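Local coordinates for protein allantoicase (Saccharomyces cerevisiae, PDB 1O59) that catalyses the hydrolysis of allantoate to (S)-ureidoglycolate and urea, a step that lets yeast draw nitrogen from purines, at residues 269-274 / 332-337. Numbering follows the deposited sequence. Where two conformers were deposited one is given.
Sequences SFIEKI and IRVSHV
Ile271 and Ile332 meet through CD1 and CG2, 3.7 Å apart, where the two antiparallel sheets of the second allantoicase repeat face one another in a beta-sandwich. Strand 270-277 belongs to one sheet and strand 336-342 to the other, and residues 332-335 carry the chain across from strand 323-331. The same Ile271 CD1 also reaches Val334 CG2 at 3.9 Å, its side chain running nearly perpendicular to the valine, so one methyl serves both partners. The torsions account for this: Ile271 CG1 lies anti to its carbonyl carbon (chi1 -68°) and chi2 is extended, which places CD1 against the methyls of Ile332 and Val334. Ile332 offers CG2, while its longer CG1 branch, anti to the backbone N (chi1 -162°), leads away from residues 269-274.

The polar link is slight. Ile332 N donates to Ser269 O over 3.1 Å, but the N-H...O angle of 125° makes this a weak, strongly bent bond. Ile332 O is instead taken by Ser268 OG, which also bonds Val334 N, so a single serine hydroxyl ties down two backbone positions of the crossing. The exposed Arg333 brings NE within 4.0 Å of Ser269 CA, an oblique approach without a hydrogen bond.

Further out, Ser269 and Phe270 both face Tyr355 in a classic beta bulge, and Leu312 packs against Ile271, Ile274 and Val337 deeper between the sheets. A second bulge places Ser335 and His336 opposite Cys294; there Ser335 OG lies in the plane of the imidazole at its edge, hydrogen-bonded to His336 ND1 at 2.7 Å.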
# COMPACT_ATOMS: atom_id res chain seq x y z
N SER A 269 3.19 22.47 -10.26
CA SER A 269 3.32 23.79 -10.88
C SER A 269 2.67 23.78 -12.27
O SER A 269 2.21 24.81 -12.76
CB SER A 269 4.78 24.16 -11.01
OG SER A 269 5.53 23.60 -9.95
N PHE A 270 2.66 22.61 -12.90
CA PHE A 270 2.05 22.40 -14.19
C PHE A 270 1.40 21.03 -14.22
O PHE A 270 1.96 20.07 -13.68
CB PHE A 270 3.12 22.46 -15.25
CG PHE A 270 2.60 22.39 -16.66
CD1 PHE A 270 1.91 23.48 -17.21
CD2 PHE A 270 2.84 21.27 -17.45
CE1 PHE A 270 1.46 23.44 -18.53
CE2 PHE A 270 2.39 21.22 -18.76
CZ PHE A 270 1.70 22.30 -19.32
N ILE A 271 0.23 20.94 -14.85
CA ILE A 271 -0.37 19.63 -15.18
C ILE A 271 -0.53 19.46 -16.67
O ILE A 271 -1.26 20.20 -17.32
CB ILE A 271 -1.72 19.42 -14.49
CG1 ILE A 271 -1.51 19.29 -12.98
CG2 ILE A 271 -2.38 18.15 -15.01
CD1 ILE A 271 -2.78 19.36 -12.19
N GLU A 272 0.15 18.46 -17.20
CA GLU A 272 0.18 18.17 -18.62
C GLU A 272 -1.05 17.38 -19.09
O GLU A 272 -1.65 17.67 -20.12
CB GLU A 272 1.43 17.35 -18.92
CG GLU A 272 2.18 17.79 -20.15
CD GLU A 272 1.88 16.95 -21.37
OE1 GLU A 272 2.07 15.69 -21.27
OE2 GLU A 272 1.49 17.58 -22.40
N LYS A 273 -1.42 16.39 -18.30
CA LYS A 273 -2.16 15.25 -18.79
C LYS A 273 -2.71 14.49 -17.59
O LYS A 273 -1.97 14.17 -16.66
CB LYS A 273 -1.20 14.34 -19.55
CG LYS A 273 -1.79 13.62 -20.72
CD LYS A 273 -1.00 12.31 -21.00
CE LYS A 273 0.43 12.48 -21.56
NZ LYS A 273 1.40 11.47 -20.96
N ILE A 274 -4.01 14.23 -17.62
CA ILE A 274 -4.62 13.32 -16.65
C ILE A 274 -5.19 12.09 -17.37
O ILE A 274 -5.80 12.18 -18.42
CB ILE A 274 -5.66 14.04 -15.80
CG1 ILE A 274 -4.97 15.14 -14.99
CG2 ILE A 274 -6.35 13.04 -14.89
CD1 ILE A 274 -5.86 15.91 -13.99
N ILE A 332 -0.81 25.26 -12.94
CA ILE A 332 -1.64 25.29 -11.75
C ILE A 332 -0.92 24.66 -10.57
O ILE A 332 -0.18 23.68 -10.72
CB ILE A 332 -2.99 24.59 -12.01
CG1 ILE A 332 -4.01 24.99 -10.96
CG2 ILE A 332 -2.85 23.06 -12.07
CD1 ILE A 332 -5.38 24.81 -11.45
N ARG A 333 -1.14 25.24 -9.39
CA ARG A 333 -0.56 24.75 -8.16
C ARG A 333 -1.60 24.03 -7.32
O ARG A 333 -2.42 24.66 -6.67
CB ARG A 333 0.08 25.88 -7.37
CG ARG A 333 1.42 26.35 -7.94
CD ARG A 333 1.32 27.45 -9.00
NE ARG A 333 2.54 27.58 -9.81
CZ ARG A 333 3.69 28.12 -9.39
NH1 ARG A 333 3.80 28.58 -8.15
NH2 ARG A 333 4.74 28.19 -10.21
N VAL A 334 -1.54 22.70 -7.34
CA VAL A 334 -2.46 21.89 -6.56
C VAL A 334 -1.68 20.82 -5.82
O VAL A 334 -0.66 20.35 -6.29
CB VAL A 334 -3.59 21.26 -7.42
CG1 VAL A 334 -4.45 22.35 -8.08
CG2 VAL A 334 -3.05 20.33 -8.46
N SER A 335 -2.19 20.46 -4.65
CA SER A 335 -1.56 19.51 -3.75
C SER A 335 -2.30 18.19 -3.71
O SER A 335 -1.73 17.16 -3.36
CB SER A 335 -1.57 20.10 -2.34
OG SER A 335 -2.89 20.44 -1.96
N HIS A 336 -3.60 18.26 -4.02
CA HIS A 336 -4.51 17.12 -3.98
C HIS A 336 -5.35 17.13 -5.23
O HIS A 336 -5.57 18.19 -5.82
CB HIS A 336 -5.43 17.24 -2.78
CG HIS A 336 -4.72 17.17 -1.47
ND1 HIS A 336 -3.94 18.18 -1.01
CD2 HIS A 336 -4.62 16.16 -0.57
CE1 HIS A 336 -3.41 17.83 0.15
NE2 HIS A 336 -3.81 16.61 0.44
N VAL A 337 -5.79 15.94 -5.64
CA VAL A 337 -6.81 15.80 -6.67
C VAL A 337 -7.98 14.97 -6.14
O VAL A 337 -7.83 14.14 -5.26
CB VAL A 337 -6.26 15.20 -8.00
CG1 VAL A 337 -5.16 16.08 -8.57
CG2 VAL A 337 -5.76 13.76 -7.83